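Local coordinates for NOVW (PDB 2C0Z), which acts as a sugar-nucleotide 3-epimerase, working with NovU to convert dTDP-4-keto-6-deoxy-D-glucose to a 5-C-methyl-L-lyxo-hexose product in novobiocin biosynthesis, at residues Leu12-Leu15 / Val20-Ile23; Val34-Tyr39 / Val115-Val120; Gly69-Asp74 / Pro175-Ala180; Pro102-Trp107 / Glu185-Gly190. All coordinates share one frame; numbering follows the deposited sequence.

Contact 1: residues Leu12-Leu15 / Val20-Ile23; sequences LRPL and VWEI. With EDO (1,2-ethanediol), chain E.
The indole of W21 stands anti to its own carbonyl carbon (chi1 -65°), which swings it back across strand 12-14 even though its CB starts out away from that strand. L12 has the same first torsion (chi1 -64°) and lies alongside I23, with CD2 3.8 Å from I23 CG1, while its CB touches W21 CE3. The indole is met from two sides: CA of P14 sits over one face toward the rim, and the carbonyl of L12 comes to the ring edge, L12 O being 3.5 Å from W21 CZ3. Slantwise to the indole, the proline ring brings P14 CD to 3.7 Å from W21 CZ3. These strands form a beta hairpin in which R13 and E22 are an antiparallel hydrogen-bonded pair: R13 N to E22 O is 2.9 Å, E22 N to R13 O 2.8 Å, both nearly straight. At the turn end, V20 O accepts two bonds, from L15 N at 3.0 Å and from O2 of an ethanediol at 2.8 Å. L15 leans on V20 through CD1 and on E22 through CD2, which lies 3.8 Å from E22 CB. The extended E22 chain carries OE2 on to a salt bridge with R118. Helix 41-48 packs against L12 and W21 through I48.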
loop_
_atom_site.group_PDB
_atom_site.type_symbol
_atom_site.label_atom_id
_atom_site.label_comp_id
_atom_site.label_asym_id
_atom_site.label_seq_id
_atom_site.Cartn_x
_atom_site.Cartn_y
_atom_site.Cartn_z
ATOM N N LEU A 12 15.997 -4.761 -6.910
ATOM C CA LEU A 12 16.210 -4.724 -5.478
ATOM C C LEU A 12 17.692 -4.679 -5.235
ATOM O O LEU A 12 18.427 -5.568 -5.657
ATOM C CB LEU A 12 15.629 -5.930 -4.785
ATOM C CG LEU A 12 14.103 -6.078 -4.871
ATOM C CD1 LEU A 12 13.644 -6.776 -6.161
ATOM C CD2 LEU A 12 13.590 -6.777 -3.638
ATOM N N ARG A 13 18.141 -3.621 -4.605
ATOM C CA ARG A 13 19.555 -3.475 -4.308
ATOM C C ARG A 13 19.816 -3.146 -2.854
ATOM O O ARG A 13 19.110 -2.371 -2.256
ATOM C CB ARG A 13 20.102 -2.345 -5.145
ATOM C CG ARG A 13 20.031 -2.635 -6.641
ATOM C CD ARG A 13 21.103 -3.588 -7.095
ATOM N NE ARG A 13 22.399 -2.913 -7.123
ATOM C CZ ARG A 13 23.573 -3.524 -7.201
ATOM N NH1 ARG A 13 23.657 -4.855 -7.250
ATOM N NH2 ARG A 13 24.683 -2.800 -7.227
ATOM N N PRO A 14 20.872 -3.706 -2.293
ATOM C CA PRO A 14 21.199 -3.415 -0.894
ATOM C C PRO A 14 21.670 -1.973 -0.711
ATOM O O PRO A 14 22.408 -1.421 -1.548
ATOM C CB PRO A 14 22.329 -4.396 -0.580
ATOM C CG PRO A 14 22.802 -4.906 -1.833
ATOM C CD PRO A 14 21.829 -4.644 -2.921
ATOM N N LEU A 15 21.247 -1.371 0.395
ATOM C CA LEU A 15 21.799 -0.105 0.847
ATOM C C LEU A 15 23.041 -0.436 1.703
ATOM O O LEU A 15 23.510 -1.573 1.744
ATOM C CB LEU A 15 20.731 0.719 1.567
ATOM C CG LEU A 15 19.543 1.189 0.684
ATOM C CD1 LEU A 15 18.672 2.165 1.423
ATOM C CD2 LEU A 15 20.025 1.797 -0.622
ATOM N N VAL A 20 18.914 -3.901 4.795
ATOM C CA VAL A 20 18.148 -2.790 4.219
ATOM C C VAL A 20 18.339 -2.795 2.711
ATOM O O VAL A 20 19.462 -2.897 2.233
ATOM C CB VAL A 20 18.517 -1.393 4.777
ATOM C CG1 VAL A 20 17.643 -0.320 4.141
ATOM C CG2 VAL A 20 18.365 -1.373 6.273
ATOM N N TRP A 21 17.231 -2.733 1.979
ATOM C CA TRP A 21 17.223 -2.770 0.496
ATOM C C TRP A 21 16.381 -1.636 -0.044
ATOM O O TRP A 21 15.388 -1.226 0.569
ATOM C CB TRP A 21 16.596 -4.064 -0.024
ATOM C CG TRP A 21 17.336 -5.332 0.287
ATOM C CD1 TRP A 21 17.464 -5.940 1.503
ATOM C CD2 TRP A 21 18.066 -6.151 -0.644
ATOM N NE1 TRP A 21 18.203 -7.096 1.380
ATOM C CE2 TRP A 21 18.598 -7.237 0.080
ATOM C CE3 TRP A 21 18.323 -6.078 -2.007
ATOM C CZ2 TRP A 21 19.364 -8.241 -0.508
ATOM C CZ3 TRP A 21 19.094 -7.094 -2.609
ATOM C CH2 TRP A 21 19.607 -8.148 -1.855
ATOM N N GLU A 22 16.773 -1.172 -1.228
ATOM C CA GLU A 22 15.997 -0.201 -2.013
ATOM C C GLU A 22 15.369 -0.952 -3.183
ATOM O O GLU A 22 16.056 -1.670 -3.902
ATOM C CB GLU A 22 16.837 0.972 -2.500
ATOM C CG GLU A 22 16.020 1.953 -3.321
ATOM C CD GLU A 22 16.767 3.228 -3.671
ATOM O OE1 GLU A 22 17.959 3.366 -3.372
ATOM O OE2 GLU A 22 16.132 4.115 -4.261
ATOM N N ILE A 23 14.064 -0.805 -3.338
ATOM C CA ILE A 23 13.327 -1.399 -4.440
ATOM C C ILE A 23 12.923 -0.327 -5.439
ATOM O O ILE A 23 12.293 0.665 -5.091
ATOM C CB ILE A 23 12.096 -2.132 -3.901
ATOM C CG1 ILE A 23 12.518 -3.240 -2.883
ATOM C CG2 ILE A 23 11.348 -2.758 -5.062
ATOM C CD1 ILE A 23 12.506 -2.788 -1.423
HETATM C C1 EDO E . 21.950 -7.187 2.134
HETATM O O1 EDO E . 22.092 -7.436 3.517
HETATM C C2 EDO E . 20.925 -6.065 2.085
HETATM O O2 EDO E . 21.365 -4.908 2.757
#

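Contact 2: residues Val34-Tyr39 / Val115-Val120; sequences VFLDWY and VSRRAV. With EDO (1,2-ethanediol), chain C; EDO (1,2-ethanediol), chain D.
The W38 indole turns its edge to A119, whose CB lies near the ring plane, 4.5 Å from W38 CE3. The R117 guanidinium also receives a partner at its edge, O1 of an ethanediol, which accepts a bond from R117 NH2 at 3.0 Å and a weak one from R117 NE. L36 CD2 approaches the same guanidinium obliquely. Most of the contact, though, is made lower on the arginine chain, which crosses the leucine at about a right angle and fits against both methyls: R117 CD is 3.7 Å from L36 CD2 and 3.8 Å from L36 CD1. The leucine reaches it with CG between its backbone N and carbonyl carbon (chi1 57°). In this RmlC-like cupin, strands 33-40 and 119-122 both pair with strand 20-30, through backbone bonds of D37 with E26 and of A119 with I23; the two segments themselves meet through side chains. Strand 33-40 also pairs with a strand of the second subunit, where N58 of that subunit bonds to L36 O, and A57 of that subunit packs on W38. R117 NH1 is held by V86 O. A second ethanediol bridges the neighbouring backbone and side chain, its O1 bonding to S116 O at 2.6 Å and to R118 NE at 2.9 Å.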
loop_
_atom_site.group_PDB
_atom_site.type_symbol
_atom_site.label_atom_id
_atom_site.label_comp_id
_atom_site.label_asym_id
_atom_site.label_seq_id
_atom_site.Cartn_x
_atom_site.Cartn_y
_atom_site.Cartn_z
ATOM N N VAL A 34 -0.396 6.092 -14.929
ATOM C CA VAL A 34 0.837 5.419 -14.543
ATOM C C VAL A 34 0.440 4.140 -13.842
ATOM O O VAL A 34 -0.514 4.137 -13.080
ATOM C CB VAL A 34 1.634 6.310 -13.589
ATOM C CG1 VAL A 34 2.941 5.649 -13.173
ATOM C CG2 VAL A 34 1.923 7.651 -14.224
ATOM N N PHE A 35 1.163 3.061 -14.117
ATOM C CA PHE A 35 0.951 1.782 -13.466
ATOM C C PHE A 35 2.256 1.202 -13.015
ATOM O O PHE A 35 3.227 1.147 -13.767
ATOM C CB PHE A 35 0.257 0.808 -14.408
ATOM C CG PHE A 35 -0.313 -0.396 -13.652
ATOM C CD1 PHE A 35 -1.384 -0.263 -12.787
ATOM C CD2 PHE A 35 0.315 -1.635 -13.735
ATOM C CE1 PHE A 35 -1.864 -1.361 -12.049
ATOM C CE2 PHE A 35 -0.157 -2.746 -13.017
ATOM C CZ PHE A 35 -1.241 -2.614 -12.174
ATOM N N LEU A 36 2.284 0.748 -11.784
ATOM C CA LEU A 36 3.489 0.128 -11.283
ATOM C C LEU A 36 3.259 -1.014 -10.326
ATOM O O LEU A 36 2.271 -1.059 -9.611
ATOM C CB LEU A 36 4.392 1.170 -10.637
ATOM C CG LEU A 36 3.821 1.991 -9.498
ATOM C CD1 LEU A 36 4.927 2.312 -8.510
ATOM C CD2 LEU A 36 3.119 3.277 -10.021
ATOM N N ASP A 37 4.236 -1.903 -10.301
ATOM C CA ASP A 37 4.373 -3.002 -9.334
ATOM C C ASP A 37 5.431 -2.517 -8.347
ATOM O O ASP A 37 6.589 -2.316 -8.735
ATOM C CB ASP A 37 4.901 -4.326 -9.932
ATOM C CG ASP A 37 4.029 -4.911 -11.032
ATOM O OD1 ASP A 37 2.833 -4.627 -11.101
ATOM O OD2 ASP A 37 4.494 -5.706 -11.892
ATOM N N TRP A 38 5.063 -2.319 -7.087
ATOM C CA TRP A 38 6.031 -1.898 -6.074
ATOM C C TRP A 38 6.441 -2.974 -5.059
ATOM O O TRP A 38 7.333 -2.729 -4.248
ATOM C CB TRP A 38 5.607 -0.613 -5.347
ATOM C CG TRP A 38 4.354 -0.639 -4.560
ATOM C CD1 TRP A 38 3.084 -0.664 -5.036
ATOM C CD2 TRP A 38 4.240 -0.589 -3.144
ATOM N NE1 TRP A 38 2.184 -0.611 -4.003
ATOM C CE2 TRP A 38 2.871 -0.577 -2.823
ATOM C CE3 TRP A 38 5.162 -0.538 -2.099
ATOM C CZ2 TRP A 38 2.407 -0.542 -1.495
ATOM C CZ3 TRP A 38 4.698 -0.510 -0.799
ATOM C CH2 TRP A 38 3.342 -0.491 -0.506
ATOM N N TYR A 39 5.773 -4.136 -5.106
ATOM C CA TYR A 39 6.206 -5.329 -4.358
ATOM C C TYR A 39 5.858 -6.534 -5.202
ATOM O O TYR A 39 4.763 -6.613 -5.745
ATOM C CB TYR A 39 5.457 -5.471 -3.009
ATOM C CG TYR A 39 5.814 -6.762 -2.291
ATOM C CD1 TYR A 39 6.990 -6.861 -1.547
ATOM C CD2 TYR A 39 5.029 -7.897 -2.425
ATOM C CE1 TYR A 39 7.348 -8.071 -0.926
ATOM C CE2 TYR A 39 5.382 -9.078 -1.840
ATOM C CZ TYR A 39 6.554 -9.159 -1.087
ATOM O OH TYR A 39 6.907 -10.361 -0.484
ATOM N N VAL A 115 7.378 10.312 -7.844
ATOM C CA VAL A 115 7.913 10.348 -9.184
ATOM C C VAL A 115 8.646 9.048 -9.493
ATOM O O VAL A 115 8.258 8.299 -10.377
ATOM C CB VAL A 115 8.860 11.560 -9.368
ATOM C CG1 VAL A 115 9.467 11.553 -10.763
ATOM C CG2 VAL A 115 8.072 12.832 -9.158
ATOM N N SER A 116 9.739 8.797 -8.780
ATOM C CA SER A 116 10.449 7.526 -8.892
ATOM C C SER A 116 9.790 6.371 -8.164
ATOM O O SER A 116 9.970 5.193 -8.535
ATOM C CB SER A 116 11.929 7.689 -8.511
ATOM O OG SER A 116 12.132 8.183 -7.212
ATOM N N ARG A 117 9.049 6.692 -7.119
ATOM C CA ARG A 117 8.230 5.689 -6.459
ATOM C C ARG A 117 8.994 4.442 -5.982
ATOM O O ARG A 117 8.501 3.292 -6.053
ATOM C CB ARG A 117 7.054 5.316 -7.352
ATOM C CG ARG A 117 6.108 6.479 -7.591
ATOM C CD ARG A 117 4.780 6.061 -8.220
ATOM N NE ARG A 117 3.871 7.185 -8.517
ATOM C CZ ARG A 117 2.977 7.683 -7.683
ATOM N NH1 ARG A 117 2.779 7.161 -6.481
ATOM N NH2 ARG A 117 2.235 8.712 -8.080
ATOM N N ARG A 118 10.197 4.692 -5.459
ATOM C CA ARG A 118 11.007 3.662 -4.831
ATOM C C ARG A 118 10.381 3.245 -3.491
ATOM O O ARG A 118 9.526 3.946 -2.922
ATOM C CB ARG A 118 12.447 4.131 -4.645
ATOM C CG ARG A 118 13.058 4.709 -5.913
ATOM C CD ARG A 118 13.734 3.712 -6.688
ATOM N NE ARG A 118 14.213 4.133 -8.014
ATOM C CZ ARG A 118 15.479 4.306 -8.326
ATOM N NH1 ARG A 118 16.442 4.159 -7.416
ATOM N NH2 ARG A 118 15.792 4.650 -9.560
ATOM N N ALA A 119 10.813 2.094 -3.016
ATOM C CA ALA A 119 10.444 1.577 -1.713
ATOM C C ALA A 119 11.735 1.195 -0.978
ATOM O O ALA A 119 12.751 0.899 -1.609
ATOM C CB ALA A 119 9.511 0.393 -1.837
ATOM N N VAL A 120 11.663 1.201 0.348
ATOM C CA VAL A 120 12.737 0.725 1.176
ATOM C C VAL A 120 12.219 -0.379 2.063
ATOM O O VAL A 120 11.167 -0.234 2.681
ATOM C CB VAL A 120 13.369 1.861 2.012
ATOM C CG1 VAL A 120 14.318 1.328 3.049
ATOM C CG2 VAL A 120 14.105 2.839 1.138
HETATM C C1 EDO C . 11.485 4.105 -11.188
HETATM O O1 EDO C . 11.999 4.273 -9.885
HETATM C C2 EDO C . 12.318 4.944 -12.126
HETATM O O2 EDO C . 13.699 4.692 -11.902
HETATM C C1 EDO D . 3.364 10.455 -11.741
HETATM O O1 EDO D . 3.009 9.378 -10.865
HETATM C C2 EDO D . 4.457 11.376 -11.189
HETATM O O2 EDO D . 4.004 11.984 -9.982
#

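Contact 3: residues Gly69-Asp74 / Pro175-Ala180; sequences GIHFVD and PRDQDA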
loop_
_atom_site.group_PDB
_atom_site.type_symbol
_atom_site.label_atom_id
_atom_site.label_comp_id
_atom_site.label_asym_id
_atom_site.label_seq_id
_atom_site.Cartn_x
_atom_site.Cartn_y
_atom_site.Cartn_z
ATOM N N GLY A 69 10.281 10.040 13.962
ATOM C CA GLY A 69 11.225 8.971 14.170
ATOM C C GLY A 69 12.103 9.283 15.368
ATOM O O GLY A 69 11.812 10.261 16.078
ATOM N N ILE A 70 13.170 8.523 15.610
ATOM C CA ILE A 70 13.562 7.279 14.917
ATOM C C ILE A 70 12.919 6.123 15.672
ATOM O O ILE A 70 13.214 5.907 16.849
ATOM C CB ILE A 70 15.103 7.128 14.924
ATOM C CG1 ILE A 70 15.789 8.316 14.238
ATOM C CG2 ILE A 70 15.503 5.769 14.322
ATOM C CD1 ILE A 70 15.361 8.587 12.806
ATOM N N HIS A 71 12.010 5.409 15.025
ATOM C CA HIS A 71 11.201 4.384 15.697
ATOM C C HIS A 71 11.688 2.995 15.356
ATOM O O HIS A 71 12.179 2.766 14.279
ATOM C CB HIS A 71 9.745 4.557 15.321
ATOM C CG HIS A 71 9.182 5.885 15.728
ATOM N ND1 HIS A 71 8.014 6.395 15.210
ATOM C CD2 HIS A 71 9.651 6.808 16.599
ATOM C CE1 HIS A 71 7.798 7.586 15.747
ATOM N NE2 HIS A 71 8.776 7.863 16.587
ATOM N N PHE A 72 11.524 2.068 16.288
ATOM C CA PHE A 72 11.891 0.672 16.100
ATOM C C PHE A 72 11.067 -0.201 17.007
ATOM O O PHE A 72 10.396 0.284 17.926
ATOM C CB PHE A 72 13.389 0.417 16.347
ATOM C CG PHE A 72 13.806 0.583 17.782
ATOM C CD1 PHE A 72 14.016 1.841 18.309
ATOM C CD2 PHE A 72 13.950 -0.521 18.610
ATOM C CE1 PHE A 72 14.399 2.021 19.612
ATOM C CE2 PHE A 72 14.333 -0.341 19.932
ATOM C CZ PHE A 72 14.550 0.952 20.424
ATOM N N VAL A 73 11.147 -1.495 16.737
ATOM C CA VAL A 73 10.478 -2.515 17.536
ATOM C C VAL A 73 11.517 -3.445 18.175
ATOM O O VAL A 73 12.476 -3.890 17.535
ATOM C CB VAL A 73 9.457 -3.298 16.668
ATOM C CG1 VAL A 73 8.892 -4.457 17.442
ATOM C CG2 VAL A 73 8.342 -2.358 16.170
ATOM N N ASP A 74 11.322 -3.741 19.462
ATOM C CA ASP A 74 12.203 -4.644 20.179
ATOM C C ASP A 74 12.381 -5.964 19.455
ATOM O O ASP A 74 11.440 -6.466 18.829
ATOM C CB ASP A 74 11.622 -4.959 21.578
ATOM C CG ASP A 74 11.510 -3.740 22.454
ATOM O OD1 ASP A 74 12.136 -2.708 22.143
ATOM O OD2 ASP A 74 10.776 -3.694 23.462
ATOM N N PRO A 175 5.467 15.421 20.588
ATOM C CA PRO A 175 5.971 15.323 21.962
ATOM C C PRO A 175 6.731 14.014 22.187
ATOM O O PRO A 175 7.813 14.021 22.798
ATOM C CB PRO A 175 4.687 15.422 22.812
ATOM C CG PRO A 175 3.739 16.182 21.955
ATOM C CD PRO A 175 4.018 15.730 20.544
ATOM N N ARG A 176 6.215 12.917 21.642
ATOM C CA ARG A 176 6.865 11.615 21.761
ATOM C C ARG A 176 8.315 11.697 21.260
ATOM O O ARG A 176 9.223 11.230 21.931
ATOM C CB ARG A 176 6.093 10.557 20.989
ATOM C CG ARG A 176 6.849 9.291 20.720
ATOM C CD ARG A 176 6.262 8.363 19.678
ATOM N NE ARG A 176 7.136 7.196 19.531
ATOM C CZ ARG A 176 6.845 6.119 18.817
ATOM N NH1 ARG A 176 5.692 6.049 18.163
ATOM N NH2 ARG A 176 7.713 5.110 18.755
ATOM N N ASP A 177 8.537 12.241 20.069
ATOM C CA ASP A 177 9.891 12.244 19.509
ATOM C C ASP A 177 10.796 13.295 20.163
ATOM O O ASP A 177 11.994 13.084 20.296
ATOM C CB ASP A 177 9.840 12.406 17.987
ATOM C CG ASP A 177 9.201 11.233 17.306
ATOM O OD1 ASP A 177 9.193 10.117 17.888
ATOM O OD2 ASP A 177 8.660 11.320 16.161
ATOM N N GLN A 178 10.204 14.394 20.626
ATOM C CA GLN A 178 10.948 15.431 21.346
ATOM C C GLN A 178 11.489 14.862 22.656
ATOM O O GLN A 178 12.576 15.236 23.090
ATOM C CB GLN A 178 10.038 16.626 21.678
ATOM C CG GLN A 178 9.694 17.542 20.550
ATOM C CD GLN A 178 8.809 18.716 21.005
ATOM O OE1 GLN A 178 9.122 19.381 21.994
ATOM N NE2 GLN A 178 7.720 18.963 20.287
ATOM N N ASP A 179 10.728 13.957 23.262
ATOM C CA ASP A 179 11.037 13.416 24.591
ATOM C C ASP A 179 11.827 12.102 24.541
ATOM O O ASP A 179 12.196 11.543 25.573
ATOM C CB ASP A 179 9.746 13.192 25.386
ATOM C CG ASP A 179 9.041 14.497 25.738
ATOM O OD1 ASP A 179 9.644 15.588 25.616
ATOM O OD2 ASP A 179 7.868 14.513 26.132
ATOM N N ALA A 180 12.132 11.627 23.344
ATOM C CA ALA A 180 12.813 10.348 23.200
ATOM C C ALA A 180 14.264 10.417 23.665
ATOM O O ALA A 180 14.897 11.469 23.607
ATOM C CB ALA A 180 12.793 9.923 21.759
#
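H71 and D177 form the tight half of this contact. H71 NE2 gives a nearly straight hydrogen bond of 2.6 Å to D177 OD1 (172° at the hydrogen), meeting the oxygen on its syn side while the carboxylate oxygen lies close to the imidazole plane. The other oxygen is taken by the backbone: G69 N reaches D177 OD2 at 3.0 Å from well above the carboxylate plane, 62° out of it. With each oxygen tied to a different donor on strand 67-73, rotation of the buried carboxylate is restrained. The imidazole is sandwiched as well. CA of G69 lies over one face toward the rim, and on the opposite face the R176 guanidinium is stacked flat, with centres 3.5 Å apart and planes at 6°; R176 NH2 lies over the ring centre. The arginine gets there through an extended chain that leaves helix 175-178 with CG anti to the backbone N. The stack itself is close; the more open side is that of the arginine, which is exposed, its NH1 held by a salt bridge to E152, with a sulfate ion nearby. H71 is probably the proton acceptor, and R176 and E152 probably bind substrate, as in related epimerases, so the arrangement is consistent with a histidine-carboxylate pair at the epimerase active site, with a substrate-binding arginine stacked on the histidine.

Contact 4: residues Pro102-Trp107 / Glu185-Gly190; sequences PTYGCW and EARDAG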
loop_
_atom_site.group_PDB
_atom_site.type_symbol
_atom_site.label_atom_id
_atom_site.label_comp_id
_atom_site.label_asym_id
_atom_site.label_seq_id
_atom_site.Cartn_x
_atom_site.Cartn_y
_atom_site.Cartn_z
ATOM N N PRO A 102 28.447 -3.837 12.384
ATOM C CA PRO A 102 29.467 -2.964 11.812
ATOM C C PRO A 102 28.975 -1.548 11.542
ATOM O O PRO A 102 29.764 -0.594 11.557
ATOM C CB PRO A 102 29.844 -3.657 10.499
ATOM C CG PRO A 102 29.488 -5.067 10.683
ATOM C CD PRO A 102 28.296 -5.093 11.623
ATOM N N THR A 103 27.680 -1.410 11.253
ATOM C CA THR A 103 27.134 -0.103 10.941
ATOM C C THR A 103 26.229 0.417 12.063
ATOM O O THR A 103 25.412 1.294 11.830
ATOM C CB THR A 103 26.357 -0.135 9.583
ATOM O OG1 THR A 103 25.421 -1.225 9.536
ATOM C CG2 THR A 103 27.328 -0.377 8.448
ATOM N N TYR A 104 26.410 -0.067 13.289
ATOM C CA TYR A 104 25.710 0.487 14.430
ATOM C C TYR A 104 25.938 2.011 14.478
ATOM O O TYR A 104 27.051 2.511 14.343
ATOM C CB TYR A 104 26.169 -0.161 15.759
ATOM C CG TYR A 104 25.617 0.585 16.963
ATOM C CD1 TYR A 104 24.335 0.380 17.381
ATOM C CD2 TYR A 104 26.369 1.538 17.644
ATOM C CE1 TYR A 104 23.803 1.085 18.437
ATOM C CE2 TYR A 104 25.843 2.248 18.687
ATOM C CZ TYR A 104 24.574 2.018 19.108
ATOM O OH TYR A 104 24.047 2.746 20.168
ATOM N N GLY A 105 24.852 2.743 14.675
ATOM C CA GLY A 105 24.882 4.195 14.780
ATOM C C GLY A 105 25.097 4.950 13.487
ATOM O O GLY A 105 25.362 6.173 13.504
ATOM N N CYS A 106 25.021 4.219 12.375
ATOM C CA CYS A 106 25.048 4.819 11.054
ATOM C C CYS A 106 23.624 4.984 10.559
ATOM O O CYS A 106 22.703 4.275 10.980
ATOM C CB CYS A 106 25.796 3.940 10.058
ATOM S SG CYS A 106 27.517 3.643 10.538
ATOM N N TRP A 107 23.473 5.934 9.652
ATOM C CA TRP A 107 22.184 6.113 8.980
ATOM C C TRP A 107 22.341 6.282 7.479
ATOM O O TRP A 107 23.421 6.509 6.960
ATOM C CB TRP A 107 21.449 7.295 9.612
ATOM C CG TRP A 107 22.071 8.632 9.402
ATOM C CD1 TRP A 107 22.997 9.259 10.232
ATOM C CD2 TRP A 107 21.811 9.570 8.337
ATOM N NE1 TRP A 107 23.335 10.481 9.716
ATOM C CE2 TRP A 107 22.625 10.706 8.561
ATOM C CE3 TRP A 107 20.975 9.564 7.209
ATOM C CZ2 TRP A 107 22.645 11.807 7.696
ATOM C CZ3 TRP A 107 20.997 10.678 6.346
ATOM C CH2 TRP A 107 21.809 11.783 6.597
ATOM N N GLU A 185 21.824 7.066 25.446
ATOM C CA GLU A 185 20.970 6.833 26.610
ATOM C C GLU A 185 20.192 5.519 26.478
ATOM O O GLU A 185 20.044 4.767 27.437
ATOM C CB GLU A 185 20.032 8.020 26.851
ATOM C CG GLU A 185 20.738 9.288 27.249
ATOM C CD GLU A 185 19.840 10.511 27.229
ATOM O OE1 GLU A 185 18.720 10.473 26.639
ATOM O OE2 GLU A 185 20.266 11.540 27.802
ATOM N N ALA A 186 19.656 5.249 25.288
ATOM C CA ALA A 186 18.945 4.015 25.026
ATOM C C ALA A 186 19.887 2.841 25.156
ATOM O O ALA A 186 19.564 1.831 25.760
ATOM C CB ALA A 186 18.343 4.062 23.629
ATOM N N ARG A 187 21.083 2.989 24.598
ATOM C CA ARG A 187 22.064 1.941 24.708
ATOM C C ARG A 187 22.435 1.662 26.151
ATOM O O ARG A 187 22.553 0.508 26.560
ATOM C CB ARG A 187 23.312 2.282 23.939
ATOM C CG ARG A 187 24.195 1.042 23.811
ATOM C CD ARG A 187 25.370 1.281 23.046
ATOM N NE ARG A 187 26.275 0.135 23.106
ATOM C CZ ARG A 187 27.456 0.140 22.536
ATOM N NH1 ARG A 187 27.878 1.236 21.905
ATOM N NH2 ARG A 187 28.234 -0.934 22.618
ATOM N N ASP A 188 22.610 2.734 26.912
ATOM C CA ASP A 188 23.108 2.632 28.283
ATOM C C ASP A 188 22.099 1.961 29.196
ATOM O O ASP A 188 22.473 1.315 30.177
ATOM C CB ASP A 188 23.487 4.021 28.795
ATOM C CG ASP A 188 24.306 3.985 30.073
ATOM O OD1 ASP A 188 25.345 3.270 30.105
ATOM O OD2 ASP A 188 23.969 4.678 31.064
ATOM N N ALA A 189 20.824 2.058 28.863
ATOM C CA ALA A 189 19.794 1.408 29.628
ATOM C C ALA A 189 19.432 0.009 29.121
ATOM O O ALA A 189 18.482 -0.588 29.624
ATOM C CB ALA A 189 18.566 2.275 29.647
ATOM N N GLY A 190 20.168 -0.508 28.129
ATOM C CA GLY A 190 19.909 -1.819 27.560
ATOM C C GLY A 190 18.673 -1.927 26.674
ATOM O O GLY A 190 18.093 -3.003 26.546
#
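Y104 and R187 reach toward each other with similarly set first torsions: each has CG anti to its backbone N, at chi1 170° for the tyrosine and -167° for the arginine. The phenol therefore projects from its loop toward helix 183-188, and the arginine, extended from CG to NE, runs back past the end of the ring. Y104 OH rests on the aliphatic part of that chain, 3.5 Å from R187 CD and 3.9 Å from R187 CB. Farther along, R187 NH1 comes within 3.9 Å of Y104 CE2, approaching obliquely, with the ring and guanidinium planes 65° apart, so the two flat groups are not stacked. The tyrosine is carried by a type II beta turn from T103 to C106, closed by C106 N to T103 O at 3.0 Å, with Y104 and G105 at its two central positions, G105 at positive phi. R187 lies in the last turn of its helix, which ends in a Schellman motif: G190 has positive phi and its N bonds to R187 O at 3.0 Å. L192 also touches Y104, and V99 touches R187. The meeting of the phenol oxygen with methylene carbons, at a small surface patch, implies an association held chiefly by van der Waals contact rather than by a directed polar bond.

In the fold
Contacts 1 and 2 belong to one sheet and touch, their centres 13 Å apart: strand 20-30 pairs with 11-14, 33-40 and 119-122. Contact 3 lies on the other sheet, through strand 67-73, across the chain's centre from both, with centres 24 and 27 Å away. Contact 4 is at the surface, 14 Å from contact 3 between centres, and helices 175-178 and 183-188 follow one another. Contact 1 closes before the others open, whereas contacts 2, 3 and 4 interleave along the chain. Helix 175-178 thus packs on a core strand at the putative active site, whereas helix 183-188 meets a surface loop; contact 2 lies at the subunit interface, its strand 33-40 pairing with the second subunit.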